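Side-chain contacts in beta-glucoside phosphorylase BglX (Unidentified, PDB 5VQE), which probably transfers glucose from beta-glucosides to phosphate through a covalent glycosyl-enzyme intermediate, as a phosphorylase of glycoside hydrolase family 3: residues Val116-Asp121 against Ser391-Lys396; Gly273-Arg278 against Gly283-Asp288. All blocks are in the same frame, centred on the assembly; numbering follows the deposited sequence.

This chain illustrates how contacts of very different sequence range occur in one multidomain enzyme. From the N terminus it first lays down 116-121, at the end of helix 113-119 in the family 3 N-terminal region. Much later it reaches 273-278, and after four residues of loop it returns as 283-288, so interaction 2 closes a short local loop between a barrel helix and its following strand. Only at 391-396 is interaction 1 completed, joining that early helix to the junction of helix 378-391 and the edge strand of the later mixed sheet. Interaction 2 is thus nested inside the long loop of interaction 1. Their centres lie about 33 Å apart and their nearest atoms about 21 Å.

Interaction 1. Residues Val116-Asp121 against Ser391-Lys396; sequences VAATDD and SITLVK
A118 and T119 meet S391 and T393 through van der Waals contacts, an example of two segments meeting by close fit rather than by a hydrogen bond between them. The A118 methyl makes the closest approach: its CB comes to 3.5 Å from S391 O and lies 4.1 Å from T393 OG1, so it rests against both partners of a hydrogen bond. Beside it, the T119 methyl branch CG2 comes to 4.0 Å from S391 CB.

Hydrogen bonds within each segment fix what it presents. T393 OG1 donates to S391 O at 2.8 Å, almost in line with the carbonyl (C=O...donor angle 161°), tying the start of the strand to the last turn of the preceding helix; Y530 OH is a second partner of this hydroxyl. T119 OG1 gives its proton to V116 O at 2.7 Å, in the carbonyl plane, and accepts from D121 N at 3.1 Å, forming an ST turn as the helix ends. With OG1 thus held between the backbone N and the carbonyl carbon (chi1 76°), CG2 is swung beside the backbone N and faces S391. D121 then serves as N-cap of helix 122-138.

On one side, helix 113-119 packs through V116 on helix 122-138, within the N-terminal domain; on the other, 393-397 is an edge strand running antiparallel to 525-528, with a classic beta bulge where V395 and K396 both face Y526. The seam therefore joins the end of a helix in the first domain to the place where helix 378-391 hands over to the later mixed sheet.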
ATOM      1  N   VAL A 116      -6.592 -10.774   0.113  1.00 13.91           N
ATOM      2  CA  VAL A 116      -5.999 -11.679   1.092  1.00 12.88           C
ATOM      3  C   VAL A 116      -6.880 -11.788   2.330  1.00 13.87           C
ATOM      4  O   VAL A 116      -7.088 -12.883   2.869  1.00 14.12           O
ATOM      5  CB  VAL A 116      -4.587 -11.190   1.449  1.00 12.82           C
ATOM      6  CG1 VAL A 116      -4.040 -11.936   2.678  1.00 14.57           C
ATOM      7  CG2 VAL A 116      -3.674 -11.356   0.244  1.00 14.99           C
ATOM      8  N   ALA A 117      -7.386 -10.654   2.822  1.00 13.25           N
ATOM      9  CA  ALA A 117      -8.211 -10.677   4.026  1.00 13.63           C
ATOM     10  C   ALA A 117      -9.497 -11.462   3.803  1.00 13.03           C
ATOM     11  O   ALA A 117      -9.995 -12.116   4.728  1.00 15.81           O
ATOM     12  CB  ALA A 117      -8.548  -9.255   4.465  1.00 12.78           C
ATOM     13  N   ALA A 118     -10.054 -11.392   2.591  1.00 13.30           N
ATOM     14  CA  ALA A 118     -11.282 -12.120   2.287  1.00 13.31           C
ATOM     15  C   ALA A 118     -11.089 -13.633   2.351  1.00 15.43           C
ATOM     16  O   ALA A 118     -12.063 -14.366   2.573  1.00 19.41           O
ATOM     17  CB  ALA A 118     -11.798 -11.711   0.911  1.00 17.60           C
ATOM     18  N   THR A 119      -9.863 -14.132   2.149  1.00 16.14           N
ATOM     19  CA  THR A 119      -9.624 -15.557   2.374  1.00 14.86           C
ATOM     20  C   THR A 119      -9.798 -15.926   3.842  1.00 17.74           C
ATOM     21  O   THR A 119     -10.045 -17.098   4.154  1.00 14.28           O
ATOM     22  CB  THR A 119      -8.217 -15.991   1.928  1.00 15.30           C
ATOM     23  OG1 THR A 119      -7.236 -15.563   2.887  1.00 13.55           O
ATOM     24  CG2 THR A 119      -7.855 -15.449   0.542  1.00 15.95           C
ATOM     25  N   ASP A 120      -9.677 -14.947   4.738  1.00 15.24           N
ATOM     26  CA  ASP A 120      -9.682 -15.149   6.192  1.00 16.25           C
ATOM     27  C   ASP A 120      -8.697 -16.233   6.623  1.00 19.57           C
ATOM     28  O   ASP A 120      -8.896 -16.907   7.634  1.00 18.98           O
ATOM     29  CB  ASP A 120     -11.083 -15.466   6.714  1.00 20.88           C
ATOM     30  CG  ASP A 120     -11.242 -15.118   8.186  1.00 26.43           C
ATOM     31  OD1 ASP A 120     -10.524 -14.213   8.673  1.00 21.01           O
ATOM     32  OD2 ASP A 120     -12.077 -15.750   8.864  1.00 28.31           O
ATOM     33  N   ASP A 121      -7.613 -16.388   5.878  1.00 17.42           N
ATOM     34  CA  ASP A 121      -6.554 -17.330   6.217  1.00 18.03           C
ATOM     35  C   ASP A 121      -5.241 -16.564   6.305  1.00 18.32           C
ATOM     36  O   ASP A 121      -4.722 -16.100   5.287  1.00 15.08           O
ATOM     37  CB  ASP A 121      -6.461 -18.443   5.182  1.00 19.74           C
ATOM     38  CG  ASP A 121      -5.472 -19.513   5.573  1.00 26.96           C
ATOM     39  OD1 ASP A 121      -4.618 -19.246   6.454  1.00 25.49           O
ATOM     40  OD2 ASP A 121      -5.559 -20.620   5.002  1.00 27.64           O
ATOM     41  N   SER A 391     -10.633 -16.018  -2.270  1.00 14.04           N
ATOM     42  CA  SER A 391     -11.003 -14.648  -1.927  1.00 14.76           C
ATOM     43  C   SER A 391     -12.339 -14.210  -2.520  1.00 18.36           C
ATOM     44  O   SER A 391     -13.092 -13.475  -1.866  1.00 16.13           O
ATOM     45  CB  SER A 391      -9.906 -13.679  -2.381  1.00 13.02           C
ATOM     46  OG  SER A 391      -9.858 -13.575  -3.791  1.00 20.87           O
ATOM     47  N   ILE A 392     -12.656 -14.630  -3.746  1.00 19.46           N
ATOM     48  CA  ILE A 392     -13.781 -14.037  -4.457  1.00 17.52           C
ATOM     49  C   ILE A 392     -15.060 -14.276  -3.671  1.00 17.30           C
ATOM     50  O   ILE A 392     -15.330 -15.393  -3.211  1.00 15.82           O
ATOM     51  CB  ILE A 392     -13.856 -14.588  -5.888  1.00 16.87           C
ATOM     52  CG1 ILE A 392     -12.576 -14.216  -6.635  1.00 15.62           C
ATOM     53  CG2 ILE A 392     -15.089 -14.025  -6.621  1.00 16.27           C
ATOM     54  CD1 ILE A 392     -12.495 -14.740  -8.057  1.00 18.74           C
ATOM     55  N   THR A 393     -15.854 -13.216  -3.506  1.00 15.72           N
ATOM     56  CA  THR A 393     -16.941 -13.191  -2.532  1.00 17.75           C
ATOM     57  C   THR A 393     -18.266 -12.948  -3.234  1.00 17.83           C
ATOM     58  O   THR A 393     -18.442 -11.922  -3.898  1.00 14.46           O
ATOM     59  CB  THR A 393     -16.707 -12.104  -1.481  1.00 15.46           C
ATOM     60  OG1 THR A 393     -15.416 -12.283  -0.885  1.00 11.23           O
ATOM     61  CG2 THR A 393     -17.779 -12.164  -0.408  1.00 17.12           C
ATOM     62  N   LEU A 394     -19.200 -13.884  -3.068  1.00 18.57           N
ATOM     63  CA  LEU A 394     -20.578 -13.696  -3.514  1.00 17.59           C
ATOM     64  C   LEU A 394     -21.314 -12.871  -2.459  1.00 18.87           C
ATOM     65  O   LEU A 394     -21.631 -13.382  -1.382  1.00 17.14           O
ATOM     66  CB  LEU A 394     -21.245 -15.056  -3.712  1.00 18.34           C
ATOM     67  CG  LEU A 394     -22.193 -15.315  -4.882  1.00 26.54           C
ATOM     68  CD1 LEU A 394     -23.210 -16.401  -4.497  1.00 21.75           C
ATOM     69  CD2 LEU A 394     -22.892 -14.068  -5.367  1.00 22.69           C
ATOM     70  N   VAL A 395     -21.578 -11.598  -2.751  1.00 17.18           N
ATOM     71  CA  VAL A 395     -22.141 -10.678  -1.757  1.00 16.75           C
ATOM     72  C   VAL A 395     -23.658 -10.701  -1.777  1.00 19.81           C
ATOM     73  O   VAL A 395     -24.311 -10.768  -0.731  1.00 19.43           O
ATOM     74  CB  VAL A 395     -21.619  -9.244  -2.002  1.00 14.85           C
ATOM     75  CG1 VAL A 395     -22.213  -8.263  -0.982  1.00 20.08           C
ATOM     76  CG2 VAL A 395     -20.111  -9.208  -1.964  1.00 16.03           C
ATOM     77  N   LYS A 396     -24.231 -10.621  -2.971  1.00 18.63           N
ATOM     78  CA  LYS A 396     -25.668 -10.491  -3.151  1.00 21.98           C
ATOM     79  C   LYS A 396     -26.054 -11.418  -4.289  1.00 21.10           C
ATOM     80  O   LYS A 396     -25.420 -11.395  -5.347  1.00 19.11           O
ATOM     81  CB  LYS A 396     -26.040  -9.032  -3.457  1.00 26.64           C
ATOM     82  CG  LYS A 396     -27.524  -8.727  -3.520  1.00 23.71           C
ATOM     83  CD  LYS A 396     -27.738  -7.232  -3.750  1.00 21.47           C
ATOM     84  CE  LYS A 396     -29.198  -6.887  -3.933  1.00 23.30           C
ATOM     85  NZ  LYS A 396     -29.378  -5.433  -4.193  1.00 29.87           N
TER

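Interaction 2. Residues Gly273-Arg278 against Gly283-Asp288; sequences GILRGR and GLICTD. With G2F (2-deoxy-2-fluoro-alpha-D-glucopyranose), chain B.
R276 reaches across to G283 and I285, linking a helix to the strand that follows it in a beta-alpha-beta crossover of the TIM-barrel type: strand 284-287 lies parallel to 237-244, and helix 268-278 covers it from outside.

The polar part is an end-on grip on one oxygen. NH1 and NH2 of R276 both donate to G283 O, at 2.8 and 3.1 Å, with that oxygen nearly in the guanidinium plane; the NH1 bond meets a lone pair, while NH2 approaches close to the line of the carbonyl. A bend at chi2 (-62°) helps bring the group round to the strand. R276 also bonds F281 O and forms a salt bridge with D314, whose OD2 accepts from I285 N too. A leucine in its place would probably leave G283 O and D314 without these donors and let the helix-strand loop shift.

The apolar part lies over one face of this grip. I285 CD1 covers that face of the guanidinium, displaced toward its rim, with R276 NH2 at 3.6 Å, and the same methyl meets L275 CD1 at 4.0 Å.

Further along, the chain brings D288 to the sugar pocket, consistent with the nucleophile of family 3 enzymes. Its side chain carries the trapped fluoroglucose as an ester, OD1 bonded covalently to G2F C1 at 1.4 Å.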
ATOM      1  N   GLY A 273       5.248  11.277  22.597  1.00 16.65           N
ATOM      2  CA  GLY A 273       4.339  10.980  23.698  1.00 14.99           C
ATOM      3  C   GLY A 273       3.690   9.610  23.595  1.00 14.74           C
ATOM      4  O   GLY A 273       3.689   8.842  24.558  1.00 16.05           O
ATOM      5  N   ILE A 274       3.117   9.284  22.435  1.00 15.22           N
ATOM      6  CA  ILE A 274       2.408   8.016  22.286  1.00 12.64           C
ATOM      7  C   ILE A 274       3.369   6.896  21.884  1.00 14.10           C
ATOM      8  O   ILE A 274       3.515   5.905  22.608  1.00 14.98           O
ATOM      9  CB  ILE A 274       1.253   8.145  21.277  1.00 15.29           C
ATOM     10  CG1 ILE A 274       0.207   9.165  21.754  1.00 15.84           C
ATOM     11  CG2 ILE A 274       0.582   6.799  21.036  1.00 16.41           C
ATOM     12  CD1 ILE A 274      -0.446   8.858  23.111  1.00 15.48           C
ATOM     13  N   LEU A 275       4.040   7.032  20.739  1.00 13.90           N
ATOM     14  CA  LEU A 275       4.826   5.913  20.214  1.00 14.04           C
ATOM     15  C   LEU A 275       6.015   5.581  21.109  1.00 15.30           C
ATOM     16  O   LEU A 275       6.154   4.444  21.574  1.00 15.61           O
ATOM     17  CB  LEU A 275       5.318   6.207  18.798  1.00 13.81           C
ATOM     18  CG  LEU A 275       4.338   6.087  17.652  1.00 18.58           C
ATOM     19  CD1 LEU A 275       5.113   6.352  16.360  1.00 17.48           C
ATOM     20  CD2 LEU A 275       3.669   4.711  17.620  1.00 21.02           C
ATOM     21  N   ARG A 276       6.916   6.548  21.319  1.00 15.84           N
ATOM     22  CA  ARG A 276       8.087   6.285  22.153  1.00 14.36           C
ATOM     23  C   ARG A 276       7.694   6.121  23.614  1.00 16.84           C
ATOM     24  O   ARG A 276       8.201   5.230  24.303  1.00 17.57           O
ATOM     25  CB  ARG A 276       9.119   7.407  22.026  1.00 18.19           C
ATOM     26  CG  ARG A 276       9.721   7.614  20.653  1.00 16.45           C
ATOM     27  CD  ARG A 276      10.479   6.402  20.165  1.00 14.98           C
ATOM     28  NE  ARG A 276      11.220   6.691  18.937  1.00 13.40           N
ATOM     29  CZ  ARG A 276      11.651   5.774  18.075  1.00 12.54           C
ATOM     30  NH1 ARG A 276      11.417   4.492  18.292  1.00 12.06           N
ATOM     31  NH2 ARG A 276      12.315   6.144  16.985  1.00 15.88           N
ATOM     32  N   GLY A 277       6.808   6.977  24.102  1.00 15.80           N
ATOM     33  CA  GLY A 277       6.482   6.995  25.511  1.00 19.84           C
ATOM     34  C   GLY A 277       5.530   5.884  25.890  1.00 22.25           C
ATOM     35  O   GLY A 277       5.930   4.879  26.488  1.00 32.00           O
ATOM     36  N   ARG A 278       4.263   6.040  25.517  1.00 18.68           N
ATOM     37  CA  ARG A 278       3.238   5.114  25.988  1.00 19.11           C
ATOM     38  C   ARG A 278       3.434   3.709  25.432  1.00 19.11           C
ATOM     39  O   ARG A 278       3.299   2.727  26.171  1.00 17.33           O
ATOM     40  CB  ARG A 278       1.856   5.642  25.623  1.00 20.46           C
ATOM     41  CG  ARG A 278       0.704   4.877  26.263  1.00 26.47           C
ATOM     42  CD  ARG A 278      -0.636   5.350  25.698  1.00 31.99           C
ATOM     43  NE  ARG A 278      -1.781   4.802  26.425  1.00 31.51           N
ATOM     44  CZ  ARG A 278      -2.663   5.515  27.125  1.00 35.31           C
ATOM     45  NH1 ARG A 278      -3.661   4.892  27.737  1.00 39.20           N
ATOM     46  NH2 ARG A 278      -2.572   6.839  27.209  1.00 35.51           N
ATOM     47  N   GLY A 283      11.778   0.950  17.400  1.00 14.36           N
ATOM     48  CA  GLY A 283      12.284   0.841  16.046  1.00 12.23           C
ATOM     49  C   GLY A 283      12.419   2.185  15.352  1.00  9.87           C
ATOM     50  O   GLY A 283      12.336   3.251  15.960  1.00 12.80           O
ATOM     51  N   LEU A 284      12.616   2.116  14.039  1.00 10.77           N
ATOM     52  CA  LEU A 284      12.852   3.295  13.213  1.00 14.01           C
ATOM     53  C   LEU A 284      11.533   3.946  12.811  1.00 14.06           C
ATOM     54  O   LEU A 284      10.614   3.269  12.336  1.00 12.95           O
ATOM     55  CB  LEU A 284      13.643   2.896  11.965  1.00 11.04           C
ATOM     56  CG  LEU A 284      14.322   3.965  11.093  1.00 15.17           C
ATOM     57  CD1 LEU A 284      15.173   3.304  10.044  1.00 20.37           C
ATOM     58  CD2 LEU A 284      13.328   4.854  10.365  1.00 22.92           C
ATOM     59  N   ILE A 285      11.449   5.264  12.965  1.00 11.31           N
ATOM     60  CA  ILE A 285      10.294   6.041  12.523  1.00 11.62           C
ATOM     61  C   ILE A 285      10.696   6.826  11.281  1.00 11.15           C
ATOM     62  O   ILE A 285      11.663   7.597  11.312  1.00 11.81           O
ATOM     63  CB  ILE A 285       9.789   6.993  13.620  1.00  9.57           C
ATOM     64  CG1 ILE A 285       9.303   6.224  14.844  1.00 12.28           C
ATOM     65  CG2 ILE A 285       8.663   7.868  13.081  1.00  8.62           C
ATOM     66  CD1 ILE A 285       8.985   7.106  16.034  1.00 14.87           C
ATOM     67  N   CYS A 286       9.958   6.649  10.194  1.00  9.85           N
ATOM     68  CA  CYS A 286      10.147   7.465   9.002  1.00  9.13           C
ATOM     69  C   CYS A 286       8.853   8.198   8.691  1.00 10.59           C
ATOM     70  O   CYS A 286       7.764   7.765   9.082  1.00 11.51           O
ATOM     71  CB  CYS A 286      10.595   6.631   7.795  1.00 13.52           C
ATOM     72  SG  CYS A 286       9.387   5.427   7.195  1.00 13.40           S
ATOM     73  N   THR A 287       8.977   9.332   8.012  1.00 11.43           N
ATOM     74  CA  THR A 287       7.788  10.047   7.588  1.00  9.19           C
ATOM     75  C   THR A 287       7.231   9.421   6.316  1.00  9.58           C
ATOM     76  O   THR A 287       7.918   8.696   5.591  1.00 11.75           O
ATOM     77  CB  THR A 287       8.071  11.534   7.346  1.00 11.57           C
ATOM     78  OG1 THR A 287       8.858  11.709   6.163  1.00 10.81           O
ATOM     79  CG2 THR A 287       8.823  12.160   8.522  1.00 12.43           C
ATOM     80  N   ASP A 288       5.952   9.675   6.076  1.00 11.08           N
ATOM     81  CA  ASP A 288       5.424   9.495   4.740  1.00 13.19           C
ATOM     82  C   ASP A 288       6.012  10.575   3.840  1.00 10.96           C
ATOM     83  O   ASP A 288       6.576  11.567   4.315  1.00 12.92           O
ATOM     84  CB  ASP A 288       3.899   9.556   4.760  1.00 13.01           C
ATOM     85  CG  ASP A 288       3.280   9.092   3.461  1.00 18.89           C
ATOM     86  OD1 ASP A 288       3.902   8.245   2.756  1.00 14.16           O
ATOM     87  OD2 ASP A 288       2.176   9.587   3.184  1.00 18.36           O
TER
HETATM   88  C1  G2F B 601       3.454   8.035   1.445  1.00 13.43           C
HETATM   89  C2  G2F B 601       2.324   6.956   1.394  1.00 16.96           C
HETATM   90  C3  G2F B 601       2.936   5.600   1.856  1.00 11.41           C
HETATM   91  C4  G2F B 601       4.175   5.284   0.962  1.00 13.57           C
HETATM   92  C5  G2F B 601       5.189   6.471   1.096  1.00 12.95           C
HETATM   93  C6  G2F B 601       6.439   6.249   0.155  1.00 13.96           C
HETATM   94  O3  G2F B 601       1.994   4.595   1.586  1.00 11.73           O
HETATM   95  O4  G2F B 601       4.802   4.151   1.502  1.00  9.24           O
HETATM   96  O5  G2F B 601       4.550   7.654   0.649  1.00 12.31           O
HETATM   97  O6  G2F B 601       5.978   5.990  -1.141  1.00 14.50           O
HETATM   98  F2  G2F B 601       1.324   7.294   2.237  1.00 13.36           F